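Local coordinates for extracellular protein containing a SCP domain (Bacillus anthracis, PDB 4IFA), which is of unknown function but is an extracellular protein that couples a CAP-associated N-terminal region to an SCP domain of the cysteine-rich secretory protein family, at residues A166-D171 against H175-V180; E120-V125 against N129-E134; N229-R234 against G304-E309; D49-M54 against V102-A107. All blocks are in the same frame, centred on the assembly; numbering follows the deposited sequence. Where two conformers were deposited one is given.

Read from the N terminus, the four contacts follow one another in series, each closing before the next opens, with neither nesting nor crossing. Interaction 4 comes first: it brings the turn of helix at 51-54 back onto strand 100-106 after 47 intervening residues. Interaction 2 closes a very short loop, across the end of helix 122-128. Interaction 1 is the hairpin of strands 164-171 and 176-183, which touches all three other contacts: interaction 2 packs against it through Y122 and V125, and interaction 4 shares its sheet. Interaction 3 then closes the longest loop, pairing helices 210-234 and 298-306 of the SCP region, and meets the hairpin through R234, L306 and N307.

Interaction 1 of 4, residues A166-D171 against H175-V180; sequences AQLYFD and HELVGV
Strands 166-171 and 176-180 pair Y169 with G179 and F170 with L177 in antiparallel fashion, their directions 133° apart; a classic bulge shifts the register by one between Y169 and F170, and a G1 bulge lies next to the turn. In the classic bulge, V178 and G179 both face Y169, whose carbonyl O takes two donors: V178 N at 2.8 Å, almost straight and nearly along the C=O axis, and G179 N at 3.2 Å from a more bent approach. Y169 N in turn donates to G179 O (2.9 Å). In the G1 bulge, D171 N donates to E176 O at 3.0 Å while H175 N and E176 N return weak bonds to D171 O. This bulged hairpin supplies two neighbouring strands of the seven-stranded antiparallel sheet in the CAP-associated N-terminal region.

One face of it is apolar, built from L168, F170, L177 and V180. With its CG anti to the backbone N (chi1 -178°), L177 reaches across the strands and sets CD1 over the F170 ring, 4.2 Å from the centroid and 18° off the normal, a CH-pi contact. The same methyl rests on L168 CB at 3.8 Å. Further along, L168 and V180 run alongside one another, CD2 against CG2.

Polar groups mark the other side. The carboxylate of D171 is shared between R312, a salt-bridge partner at OD2, and the backbone N-H groups of F173 and T174 at OD1; its CB packs on V178 CG1 at 3.9 Å. Y169 turns its OH to R181, and E176 pairs with K121.

Interaction 2 of 4, residues E120-V125 against N129-E134; sequences EKYEDV and NPLSHE
The ring of Y122 and the side chain of L131 approach head on, and the methyl CD1 of L131 comes obliquely onto the hydroxyl end of the ring, 3.4 Å from OH and 3.7 Å from CZ of Y122. An aromatic neighbour, F170 of strand 164-171, meets the Y122 ring edge-to-face. Chi1 of Y122 is -173°, placing CG opposite the backbone N and carrying the ring off the helix flank to L131. The hydroxyl, although it touches a methyl, is satisfied by the backbone O of V153, which helps fix the ring. L131 itself is buried and also rests on P157.

Backbone groups meet indirectly. V125 O lies 3.7 Å from N129 N, and a water bridges the two segments by donating to V125 O at 2.8 Å and to N129 O at 2.9 Å. V125 turns its side chain onto L168 and F170. At the start of the helix K121 occupies the N-cap position, and its O accepts from V125 N at 3.0 Å. The whole is a short surface helix, 122-128, laid on the apolar face of the antiparallel sheet and leading, through a loop whose L131 packs on Y122, to strand 134-139 of a smaller three-stranded sheet.

Interaction 3 of 4, residues N229-R234 against G304-E309; sequences NIIRSR and GWLNSE
L306 leaves helix 298-306 for I231 and R234 of helix 210-234, the CA atoms of I231 and L306 being 8.6 Å apart. Its CB aims at the opposing helix, and CG, anti to the backbone N (chi1 -175°), continues outward while D171 of the N-terminal hairpin packs against it. There the chain forks. CD1 passes beside I231, 4.0 Å from I231 CD1 and 4.1 Å from I231 CG2, whereas CD2 comes to the edge of the R234 guanidinium in one of the two conformers modelled for that arginine. V178 touches L306 as well, so the leucine sits where the SCP helices meet the hairpin of the N-terminal region.

These two helices belong to the SCP region, whose family fold is an alpha-beta-alpha sandwich; W305, next to L306, faces the sheet and packs on strands 286-293 and 331-338.

In that same conformer R234 bends at chi3, folding its guanidinium back over I231 CA and bringing NH1 near V178 CG1; these contacts are less certain than those of I231 with L306. The backbone O of R234 is hydrogen-bonded to a hydroxyl of a Tris molecule, probably from the crystallisation liquor. Past L306 the helix ends, since N307 departs from helical angles. The N307 amide is held at both ends: ND2 bonds to Q303 O and to F170 O of the hairpin, and OD1 bonds to H172 ND1.

Interaction 4 of 4, residues D49-M54 against V102-A107; sequences DTVLNM and VTAYVA
V51 packs tightly against A104 and V106, and its CG1 does most of the work, lying 3.6 Å from A104 CB and 3.8 Å from V106 CG2. Chi1 of 167° sets that methyl anti to the backbone N and points it between the two strand residues, which alternate along strand 100-106 and so share one face. CG2 of V51 reaches V106 CG2 as well, at 4.0 Å, so that the two valines interleave head on. All three residues are buried, with V92, F94, Y182 and W66 closing round V51.

The element that delivers V51 is a short turn of helix with few backbone bonds, begun by a capping box. T50 at the N-cap accepts from N53 N through OG1 at 3.1 Å, and N53 OD1 takes T50 N at 3.0 Å. This second bond is nearly straight at the hydrogen (172°), yet its donor stands above the carbonyl plane of the amide, 47° out of it. Together they tie down the first turn, which M54 N completes by donating to V51 O at 3.0 Å. Strand 100-106, lying between strands 92-97 and 176-183, forms the floor for this turn within the seven-stranded sheet.

Away from V51 the contact is loose. L52 points its CB away from the strand and leans on Y182, and N53 is exposed, its side chain given over to the cap. D49, partly exposed, forms a salt bridge with K65. M54, here selenomethionine, turns inward again but to N61, L62 and W66 of helix 59-66 and to F94.

Interaction 1 of 4, residues A166-D171 against H175-V180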
loop_
_atom_site.group_PDB
_atom_site.type_symbol
_atom_site.label_atom_id
_atom_site.label_comp_id
_atom_site.label_asym_id
_atom_site.label_seq_id
_atom_site.Cartn_x
_atom_site.Cartn_y
_atom_site.Cartn_z
ATOM N N ALA A 166 -14.269 4.085 -0.437
ATOM C CA ALA A 166 -13.232 3.770 0.550
ATOM C C ALA A 166 -12.988 2.279 0.489
ATOM O O ALA A 166 -13.902 1.498 0.677
ATOM C CB ALA A 166 -13.634 4.152 1.977
ATOM N N GLN A 167 -11.761 1.890 0.200
ATOM C CA GLN A 167 -11.336 0.490 0.236
ATOM C C GLN A 167 -10.745 0.287 1.631
ATOM O O GLN A 167 -9.792 0.966 2.021
ATOM C CB GLN A 167 -10.281 0.224 -0.832
ATOM C CG GLN A 167 -9.805 -1.215 -1.028
ATOM C CD GLN A 167 -8.814 -1.328 -2.212
ATOM O OE1 GLN A 167 -8.162 -0.356 -2.606
ATOM N NE2 GLN A 167 -8.668 -2.533 -2.732
ATOM N N LEU A 168 -11.293 -0.675 2.357
ATOM C CA LEU A 168 -10.958 -0.893 3.773
ATOM C C LEU A 168 -10.054 -2.102 3.877
ATOM O O LEU A 168 -10.512 -3.233 3.760
ATOM C CB LEU A 168 -12.234 -1.068 4.603
ATOM C CG LEU A 168 -13.304 0.028 4.462
ATOM C CD1 LEU A 168 -14.555 -0.360 5.279
ATOM C CD2 LEU A 168 -12.774 1.366 4.905
ATOM N N TYR A 169 -8.766 -1.862 4.117
ATOM C CA TYR A 169 -7.798 -2.943 4.167
ATOM C C TYR A 169 -7.728 -3.530 5.573
ATOM O O TYR A 169 -7.439 -2.829 6.549
ATOM C CB TYR A 169 -6.416 -2.460 3.741
ATOM C CG TYR A 169 -6.190 -2.284 2.253
ATOM C CD1 TYR A 169 -6.127 -3.388 1.410
ATOM C CD2 TYR A 169 -5.944 -1.028 1.688
ATOM C CE1 TYR A 169 -5.864 -3.272 0.073
ATOM C CE2 TYR A 169 -5.655 -0.911 0.339
ATOM C CZ TYR A 169 -5.623 -2.021 -0.452
ATOM O OH TYR A 169 -5.269 -1.956 -1.794
ATOM N N PHE A 170 -7.976 -4.837 5.657
ATOM C CA PHE A 170 -7.914 -5.583 6.919
ATOM C C PHE A 170 -6.736 -6.563 6.943
ATOM O O PHE A 170 -6.315 -7.070 5.908
ATOM C CB PHE A 170 -9.187 -6.396 7.116
ATOM C CG PHE A 170 -10.363 -5.581 7.499
ATOM C CD1 PHE A 170 -10.635 -5.324 8.833
ATOM C CD2 PHE A 170 -11.174 -5.007 6.536
ATOM C CE1 PHE A 170 -11.722 -4.499 9.203
ATOM C CE2 PHE A 170 -12.236 -4.206 6.894
ATOM C CZ PHE A 170 -12.501 -3.944 8.216
ATOM N N ASP A 171 -6.267 -6.824 8.153
ATOM C CA ASP A 171 -5.449 -7.975 8.464
ATOM C C ASP A 171 -6.461 -9.034 8.888
ATOM O O ASP A 171 -7.057 -8.920 9.962
ATOM C CB ASP A 171 -4.515 -7.608 9.619
ATOM C CG ASP A 171 -3.672 -8.775 10.069
ATOM O OD1 ASP A 171 -4.123 -9.944 9.974
ATOM O OD2 ASP A 171 -2.503 -8.532 10.462
ATOM N N HIS A 175 -8.282 -9.625 12.307
ATOM C CA HIS A 175 -9.610 -9.047 12.041
ATOM C C HIS A 175 -9.652 -7.536 12.241
ATOM O O HIS A 175 -10.714 -6.989 12.552
ATOM C CB HIS A 175 -10.691 -9.728 12.878
ATOM C CG HIS A 175 -10.663 -11.202 12.780
ATOM N ND1 HIS A 175 -11.131 -11.894 11.683
ATOM C CD2 HIS A 175 -10.173 -12.127 13.633
ATOM C CE1 HIS A 175 -10.967 -13.190 11.889
ATOM N NE2 HIS A 175 -10.374 -13.358 13.058
ATOM N N GLU A 176 -8.533 -6.850 12.072
ATOM C CA GLU A 176 -8.463 -5.413 12.306
ATOM C C GLU A 176 -8.209 -4.584 11.070
ATOM O O GLU A 176 -7.447 -4.963 10.170
ATOM C CB GLU A 176 -7.398 -5.121 13.393
ATOM C CG GLU A 176 -7.832 -5.672 14.739
ATOM C CD GLU A 176 -6.890 -5.415 15.915
ATOM O OE1 GLU A 176 -5.902 -4.697 15.761
ATOM O OE2 GLU A 176 -7.212 -5.940 17.014
ATOM N N LEU A 177 -8.838 -3.405 11.031
ATOM C CA LEU A 177 -8.645 -2.407 9.958
ATOM C C LEU A 177 -7.227 -1.847 10.073
ATOM O O LEU A 177 -6.850 -1.331 11.130
ATOM C CB LEU A 177 -9.694 -1.302 10.090
ATOM C CG LEU A 177 -9.659 -0.215 9.045
ATOM C CD1 LEU A 177 -10.064 -0.805 7.703
ATOM C CD2 LEU A 177 -10.610 0.874 9.444
ATOM N N VAL A 178 -6.447 -1.974 8.991
ATOM C CA VAL A 178 -5.044 -1.562 9.006
ATOM C C VAL A 178 -4.735 -0.452 7.981
ATOM O O VAL A 178 -3.669 0.138 8.011
ATOM C CB VAL A 178 -4.058 -2.755 8.848
ATOM C CG1 VAL A 178 -4.153 -3.742 10.063
ATOM C CG2 VAL A 178 -4.257 -3.470 7.525
ATOM N N GLY A 179 -5.659 -0.182 7.066
ATOM C CA GLY A 179 -5.478 0.951 6.123
ATOM C C GLY A 179 -6.761 1.299 5.440
ATOM O O GLY A 179 -7.694 0.488 5.422
ATOM N N VAL A 180 -6.831 2.533 4.899
ATOM C CA VAL A 180 -8.019 2.961 4.159
ATOM C C VAL A 180 -7.513 3.653 2.890
ATOM O O VAL A 180 -6.722 4.592 2.971
ATOM C CB VAL A 180 -8.886 3.955 4.954
ATOM C CG1 VAL A 180 -10.067 4.432 4.126
ATOM C CG2 VAL A 180 -9.392 3.295 6.269
#

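Interaction 2 of 4, residues E120-V125 against N129-E134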
loop_
_atom_site.group_PDB
_atom_site.type_symbol
_atom_site.label_atom_id
_atom_site.label_comp_id
_atom_site.label_asym_id
_atom_site.label_seq_id
_atom_site.Cartn_x
_atom_site.Cartn_y
_atom_site.Cartn_z
ATOM N N GLU A 120 -9.865 -1.023 14.242
ATOM C CA GLU A 120 -11.243 -1.467 14.483
ATOM C C GLU A 120 -11.501 -2.868 13.971
ATOM O O GLU A 120 -11.023 -3.252 12.890
ATOM C CB GLU A 120 -12.234 -0.483 13.852
ATOM C CG GLU A 120 -13.689 -0.688 14.292
ATOM C CD GLU A 120 -14.631 0.399 13.842
ATOM O OE1 GLU A 120 -14.278 1.207 12.977
ATOM O OE2 GLU A 120 -15.755 0.456 14.442
ATOM N N LYS A 121 -12.249 -3.655 14.728
ATOM C CA LYS A 121 -12.584 -4.999 14.342
ATOM C C LYS A 121 -13.543 -5.053 13.158
ATOM O O LYS A 121 -14.485 -4.248 13.049
ATOM C CB LYS A 121 -13.178 -5.788 15.496
ATOM C CG LYS A 121 -12.274 -6.017 16.706
ATOM C CD LYS A 121 -11.048 -6.857 16.385
ATOM C CE LYS A 121 -10.396 -7.373 17.674
ATOM N NZ LYS A 121 -9.111 -8.030 17.412
ATOM N N TYR A 122 -13.295 -6.017 12.261
ATOM C CA TYR A 122 -14.137 -6.214 11.093
ATOM C C TYR A 122 -15.651 -6.277 11.447
ATOM O O TYR A 122 -16.461 -5.690 10.739
ATOM C CB TYR A 122 -13.709 -7.511 10.351
ATOM C CG TYR A 122 -14.415 -7.734 9.033
ATOM C CD1 TYR A 122 -13.892 -7.269 7.848
ATOM C CD2 TYR A 122 -15.642 -8.349 8.983
ATOM C CE1 TYR A 122 -14.511 -7.474 6.652
ATOM C CE2 TYR A 122 -16.293 -8.557 7.784
ATOM C CZ TYR A 122 -15.747 -8.059 6.617
ATOM O OH TYR A 122 -16.389 -8.280 5.408
ATOM N N GLU A 123 -16.030 -7.041 12.479
ATOM C CA GLU A 123 -17.466 -7.185 12.807
ATOM C C GLU A 123 -18.093 -5.813 13.098
ATOM O O GLU A 123 -19.276 -5.609 12.823
ATOM C CB GLU A 123 -17.710 -8.259 13.892
ATOM C CG GLU A 123 -17.138 -7.946 15.216
ATOM C CD GLU A 123 -17.330 -9.023 16.263
ATOM O OE1 GLU A 123 -17.236 -8.647 17.453
ATOM O OE2 GLU A 123 -17.606 -10.199 15.941
ATOM N N ASP A 124 -17.347 -4.922 13.724
ATOM C CA ASP A 124 -17.870 -3.581 14.032
ATOM C C ASP A 124 -17.895 -2.676 12.820
ATOM O O ASP A 124 -18.847 -1.898 12.649
ATOM C CB ASP A 124 -17.041 -2.945 15.135
ATOM C CG ASP A 124 -17.133 -3.720 16.438
ATOM O OD1 ASP A 124 -18.233 -4.201 16.807
ATOM O OD2 ASP A 124 -16.120 -3.870 17.147
ATOM N N VAL A 125 -16.917 -2.808 11.929
ATOM C CA VAL A 125 -16.896 -2.045 10.688
ATOM C C VAL A 125 -18.111 -2.435 9.828
ATOM O O VAL A 125 -18.809 -1.575 9.329
ATOM C CB VAL A 125 -15.595 -2.280 9.922
ATOM C CG1 VAL A 125 -15.656 -1.712 8.496
ATOM C CG2 VAL A 125 -14.408 -1.718 10.698
ATOM N N ASN A 129 -22.229 -0.409 8.429
ATOM C CA ASN A 129 -22.564 -0.229 7.014
ATOM C C ASN A 129 -22.207 -1.495 6.237
ATOM O O ASN A 129 -21.101 -1.595 5.668
ATOM C CB ASN A 129 -21.808 0.962 6.419
ATOM C CG ASN A 129 -22.447 1.472 5.135
ATOM O OD1 ASN A 129 -23.412 0.886 4.631
ATOM N ND2 ASN A 129 -21.928 2.579 4.608
ATOM N N PRO A 130 -23.130 -2.478 6.225
ATOM C CA PRO A 130 -22.886 -3.752 5.538
ATOM C C PRO A 130 -22.194 -3.619 4.177
ATOM O O PRO A 130 -22.622 -2.828 3.329
ATOM C CB PRO A 130 -24.288 -4.353 5.419
ATOM C CG PRO A 130 -24.987 -3.853 6.654
ATOM C CD PRO A 130 -24.479 -2.445 6.835
ATOM N N LEU A 131 -21.159 -4.444 4.007
ATOM C CA LEU A 131 -20.245 -4.469 2.876
ATOM C C LEU A 131 -20.783 -5.347 1.768
ATOM O O LEU A 131 -21.138 -6.491 2.022
ATOM C CB LEU A 131 -18.925 -5.032 3.373
ATOM C CG LEU A 131 -18.387 -4.283 4.579
ATOM C CD1 LEU A 131 -17.221 -5.011 5.230
ATOM C CD2 LEU A 131 -18.029 -2.865 4.163
ATOM N N SER A 132 -20.878 -4.814 0.549
ATOM C CA SER A 132 -21.482 -5.557 -0.585
ATOM C C SER A 132 -20.467 -6.359 -1.403
ATOM O O SER A 132 -19.296 -5.975 -1.485
ATOM C CB SER A 132 -22.155 -4.561 -1.526
ATOM O OG SER A 132 -22.818 -5.244 -2.586
ATOM N N HIS A 133 -20.921 -7.444 -2.034
ATOM C CA HIS A 133 -20.103 -8.273 -2.918
ATOM C C HIS A 133 -20.129 -7.743 -4.339
ATOM O O HIS A 133 -19.378 -8.227 -5.181
ATOM C CB HIS A 133 -20.633 -9.701 -2.978
ATOM C CG HIS A 133 -20.433 -10.476 -1.719
ATOM N ND1 HIS A 133 -19.517 -11.502 -1.619
ATOM C CD2 HIS A 133 -21.022 -10.375 -0.504
ATOM C CE1 HIS A 133 -19.553 -11.999 -0.396
ATOM N NE2 HIS A 133 -20.457 -11.331 0.302
ATOM N N GLU A 134 -20.998 -6.774 -4.605
ATOM C CA GLU A 134 -21.138 -6.183 -5.929
ATOM C C GLU A 134 -21.137 -4.677 -5.805
ATOM O O GLU A 134 -21.821 -4.118 -4.940
ATOM C CB GLU A 134 -22.461 -6.616 -6.574
ATOM C CG GLU A 134 -22.634 -8.124 -6.709
ATOM C CD GLU A 134 -21.580 -8.748 -7.608
ATOM O OE1 GLU A 134 -21.123 -8.056 -8.551
ATOM O OE2 GLU A 134 -21.215 -9.924 -7.376
HETATM O O HOH W 1 -18.650 -0.480 6.760
#

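Interaction 3 of 4, residues N229-R234 against G304-E309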
loop_
_atom_site.group_PDB
_atom_site.type_symbol
_atom_site.label_atom_id
_atom_site.label_comp_id
_atom_site.label_asym_id
_atom_site.label_seq_id
_atom_site.Cartn_x
_atom_site.Cartn_y
_atom_site.Cartn_z
ATOM N N ASN A 229 7.451 -0.951 7.977
ATOM C CA ASN A 229 7.818 -0.481 9.304
ATOM C C ASN A 229 6.573 -0.117 10.140
ATOM O O ASN A 229 6.589 -0.279 11.355
ATOM C CB ASN A 229 8.866 0.605 9.279
ATOM C CG ASN A 229 10.254 0.050 9.092
ATOM O OD1 ASN A 229 10.526 -1.053 9.560
ATOM N ND2 ASN A 229 11.138 0.798 8.439
ATOM N N ILE A 230 5.491 0.330 9.503
ATOM C CA ILE A 230 4.219 0.534 10.215
ATOM C C ILE A 230 3.700 -0.802 10.761
ATOM O O ILE A 230 3.249 -0.885 11.902
ATOM C CB ILE A 230 3.208 1.258 9.323
ATOM C CG1 ILE A 230 3.675 2.707 9.190
ATOM C CG2 ILE A 230 1.781 1.141 9.873
ATOM C CD1 ILE A 230 2.825 3.563 8.347
ATOM N N ILE A 231 3.786 -1.857 9.948
ATOM C CA ILE A 231 3.439 -3.170 10.417
ATOM C C ILE A 231 4.340 -3.573 11.592
ATOM O O ILE A 231 3.837 -4.105 12.620
ATOM C CB ILE A 231 3.562 -4.198 9.253
ATOM C CG1 ILE A 231 2.466 -3.979 8.231
ATOM C CG2 ILE A 231 3.462 -5.625 9.803
ATOM C CD1 ILE A 231 2.674 -4.681 6.890
ATOM N N ARG A 232 5.646 -3.385 11.459
ATOM C CA ARG A 232 6.597 -3.755 12.547
ATOM C C ARG A 232 6.185 -3.032 13.845
ATOM O O ARG A 232 6.071 -3.644 14.920
ATOM C CB ARG A 232 8.054 -3.434 12.234
ATOM C CG ARG A 232 8.694 -3.975 10.960
ATOM C CD ARG A 232 9.133 -5.347 11.036
ATOM N NE ARG A 232 10.289 -5.557 11.906
ATOM C CZ ARG A 232 10.921 -6.722 12.014
ATOM N NH1 ARG A 232 10.522 -7.751 11.302
ATOM N NH2 ARG A 232 11.964 -6.830 12.839
ATOM N N SER A 233 5.938 -1.737 13.761
ATOM C CA SER A 233 5.547 -0.956 14.928
ATOM C C SER A 233 4.253 -1.471 15.571
ATOM O O SER A 233 4.162 -1.583 16.790
ATOM C CB SER A 233 5.441 0.528 14.537
ATOM O OG SER A 233 5.224 1.353 15.669
ATOM N N ARG A 234 3.269 -1.783 14.730
ATOM C CA ARG A 234 1.978 -2.297 15.172
ATOM C C ARG A 234 2.153 -3.573 16.026
ATOM O O ARG A 234 1.434 -3.792 17.015
ATOM C CB ARG A 234 1.152 -2.619 13.922
ATOM C CG ARG A 234 -0.269 -3.049 14.146
ATOM C CD ARG A 234 -0.931 -3.472 12.803
ATOM N NE ARG A 234 -0.837 -2.418 11.753
ATOM C CZ ARG A 234 -0.723 -2.667 10.437
ATOM N NH1 ARG A 234 -0.658 -3.916 10.009
ATOM N NH2 ARG A 234 -0.605 -1.696 9.514
ATOM N N GLY A 304 -1.332 -8.005 0.406
ATOM C CA GLY A 304 -1.362 -9.418 0.019
ATOM C C GLY A 304 -0.388 -10.208 0.878
ATOM O O GLY A 304 -0.707 -11.314 1.376
ATOM N N TRP A 305 0.808 -9.674 1.111
ATOM C CA TRP A 305 1.797 -10.345 1.961
ATOM C C TRP A 305 1.339 -10.465 3.415
ATOM O O TRP A 305 1.481 -11.509 4.066
ATOM C CB TRP A 305 3.162 -9.667 1.909
ATOM C CG TRP A 305 3.834 -9.762 0.578
ATOM C CD1 TRP A 305 3.820 -10.849 -0.258
ATOM C CD2 TRP A 305 4.712 -8.796 -0.038
ATOM N NE1 TRP A 305 4.597 -10.606 -1.363
ATOM C CE2 TRP A 305 5.150 -9.356 -1.261
ATOM C CE3 TRP A 305 5.132 -7.511 0.292
ATOM C CZ2 TRP A 305 6.000 -8.652 -2.121
ATOM C CZ3 TRP A 305 5.929 -6.822 -0.574
ATOM C CH2 TRP A 305 6.381 -7.406 -1.744
ATOM N N LEU A 306 0.765 -9.399 3.951
ATOM C CA LEU A 306 0.272 -9.404 5.351
ATOM C C LEU A 306 -0.759 -10.485 5.560
ATOM O O LEU A 306 -0.824 -11.118 6.630
ATOM C CB LEU A 306 -0.349 -8.050 5.686
ATOM C CG LEU A 306 -0.804 -7.801 7.121
ATOM C CD1 LEU A 306 0.393 -7.795 8.057
ATOM C CD2 LEU A 306 -1.627 -6.507 7.216
ATOM N N ASN A 307 -1.578 -10.726 4.531
ATOM C CA ASN A 307 -2.654 -11.708 4.590
ATOM C C ASN A 307 -2.326 -13.129 4.129
ATOM O O ASN A 307 -3.222 -13.957 3.978
ATOM C CB ASN A 307 -3.862 -11.165 3.833
ATOM C CG ASN A 307 -4.599 -10.134 4.627
ATOM O OD1 ASN A 307 -5.323 -10.503 5.546
ATOM N ND2 ASN A 307 -4.457 -8.845 4.269
ATOM N N SER A 308 -1.035 -13.423 4.054
ATOM C CA SER A 308 -0.557 -14.779 3.664
ATOM C C SER A 308 0.393 -15.273 4.755
ATOM O O SER A 308 1.393 -14.600 5.025
ATOM C CB SER A 308 0.175 -14.669 2.349
ATOM O OG SER A 308 0.897 -15.890 2.080
ATOM N N GLU A 309 0.148 -16.448 5.337
ATOM C CA GLU A 309 0.960 -16.919 6.465
ATOM C C GLU A 309 2.465 -16.912 6.222
ATOM O O GLU A 309 3.229 -16.467 7.072
ATOM C CB GLU A 309 0.555 -18.326 6.932
ATOM C CG GLU A 309 -0.812 -18.417 7.579
ATOM C CD GLU A 309 -0.859 -17.948 9.054
ATOM O OE1 GLU A 309 -0.039 -17.103 9.508
ATOM O OE2 GLU A 309 -1.798 -18.413 9.763
#

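Interaction 4 of 4, residues D49-M54 against V102-A107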
loop_
_atom_site.group_PDB
_atom_site.type_symbol
_atom_site.label_atom_id
_atom_site.label_comp_id
_atom_site.label_asym_id
_atom_site.label_seq_id
_atom_site.Cartn_x
_atom_site.Cartn_y
_atom_site.Cartn_z
ATOM N N ASP A 49 -9.635 19.445 9.174
ATOM C CA ASP A 49 -10.189 18.618 8.108
ATOM C C ASP A 49 -9.558 17.233 8.186
ATOM O O ASP A 49 -8.410 17.071 8.620
ATOM C CB ASP A 49 -9.879 19.206 6.725
ATOM C CG ASP A 49 -10.727 20.405 6.382
ATOM O OD1 ASP A 49 -11.533 20.870 7.218
ATOM O OD2 ASP A 49 -10.571 20.889 5.248
ATOM N N THR A 50 -10.337 16.252 7.771
ATOM C CA THR A 50 -9.879 14.878 7.709
ATOM C C THR A 50 -9.281 14.614 6.330
ATOM O O THR A 50 -9.454 15.406 5.395
ATOM C CB THR A 50 -11.042 13.911 7.858
ATOM O OG1 THR A 50 -11.973 14.194 6.815
ATOM C CG2 THR A 50 -11.755 14.076 9.238
ATOM N N VAL A 51 -8.580 13.502 6.202
ATOM C CA VAL A 51 -8.050 13.048 4.906
ATOM C C VAL A 51 -9.203 12.963 3.900
ATOM O O VAL A 51 -9.089 13.470 2.782
ATOM C CB VAL A 51 -7.377 11.677 5.042
ATOM C CG1 VAL A 51 -7.108 11.072 3.682
ATOM C CG2 VAL A 51 -6.134 11.799 5.874
ATOM N N LEU A 52 -10.317 12.343 4.267
ATOM C CA LEU A 52 -11.466 12.238 3.340
ATOM C C LEU A 52 -11.959 13.606 2.873
ATOM O O LEU A 52 -12.314 13.770 1.680
ATOM C CB LEU A 52 -12.611 11.422 3.937
ATOM C CG LEU A 52 -13.857 11.316 3.074
ATOM C CD1 LEU A 52 -13.557 10.734 1.688
ATOM C CD2 LEU A 52 -14.855 10.425 3.837
ATOM N N ASN A 53 -11.993 14.589 3.784
ATOM C CA ASN A 53 -12.410 15.969 3.448
ATOM C C ASN A 53 -11.554 16.575 2.338
ATOM O O ASN A 53 -12.004 17.491 1.644
ATOM C CB ASN A 53 -12.296 16.945 4.657
ATOM C CG ASN A 53 -13.303 16.716 5.788
ATOM O OD1 ASN A 53 -13.030 17.149 6.934
ATOM N ND2 ASN A 53 -14.462 16.109 5.502
HETATM N N MSE A 54 -10.313 16.101 2.188
HETATM C CA MSE A 54 -9.424 16.636 1.149
HETATM C C MSE A 54 -9.752 16.102 -0.257
HETATM O O MSE A 54 -9.414 16.740 -1.278
HETATM C CB MSE A 54 -7.971 16.332 1.486
HETATM C CG MSE A 54 -7.582 16.650 2.929
HETATM SE SE MSE A 54 -7.835 18.522 3.365
HETATM C CE MSE A 54 -6.615 18.922 2.233
ATOM N N VAL A 102 -7.418 13.215 -5.810
ATOM C CA VAL A 102 -8.249 12.153 -6.369
ATOM C C VAL A 102 -8.242 10.837 -5.584
ATOM O O VAL A 102 -9.116 10.004 -5.781
ATOM C CB VAL A 102 -7.884 11.877 -7.861
ATOM C CG1 VAL A 102 -8.062 13.177 -8.701
ATOM C CG2 VAL A 102 -6.504 11.268 -8.072
ATOM N N THR A 103 -7.279 10.677 -4.691
ATOM C CA THR A 103 -7.137 9.453 -3.900
ATOM C C THR A 103 -6.289 9.717 -2.696
ATOM O O THR A 103 -5.601 10.732 -2.630
ATOM C CB THR A 103 -6.539 8.328 -4.803
ATOM O OG1 THR A 103 -6.572 7.036 -4.149
ATOM C CG2 THR A 103 -5.116 8.602 -5.205
ATOM N N ALA A 104 -6.341 8.813 -1.709
ATOM C CA ALA A 104 -5.429 8.874 -0.559
ATOM C C ALA A 104 -5.363 7.500 0.058
ATOM O O ALA A 104 -6.332 6.756 -0.010
ATOM C CB ALA A 104 -5.874 9.909 0.505
ATOM N N TYR A 105 -4.225 7.187 0.658
ATOM C CA TYR A 105 -4.075 5.975 1.432
ATOM C C TYR A 105 -3.599 6.356 2.832
ATOM O O TYR A 105 -2.553 6.994 3.016
ATOM C CB TYR A 105 -3.069 5.009 0.793
ATOM C CG TYR A 105 -2.902 3.752 1.611
ATOM C CD1 TYR A 105 -3.943 2.866 1.736
ATOM C CD2 TYR A 105 -1.708 3.463 2.295
ATOM C CE1 TYR A 105 -3.844 1.711 2.494
ATOM C CE2 TYR A 105 -1.626 2.285 3.084
ATOM C CZ TYR A 105 -2.688 1.443 3.157
ATOM O OH TYR A 105 -2.615 0.241 3.890
ATOM N N VAL A 106 -4.377 5.919 3.831
ATOM C CA VAL A 106 -4.123 6.126 5.252
ATOM C C VAL A 106 -3.589 4.874 5.899
ATOM O O VAL A 106 -4.211 3.813 5.785
ATOM C CB VAL A 106 -5.447 6.533 5.976
ATOM C CG1 VAL A 106 -5.200 6.637 7.488
ATOM C CG2 VAL A 106 -5.983 7.842 5.401
ATOM N N ALA A 107 -2.424 4.980 6.558
ATOM C CA ALA A 107 -1.859 3.865 7.340
ATOM C C ALA A 107 -1.565 4.229 8.784
ATOM O O ALA A 107 -1.426 3.347 9.619
ATOM C CB ALA A 107 -0.560 3.379 6.659
#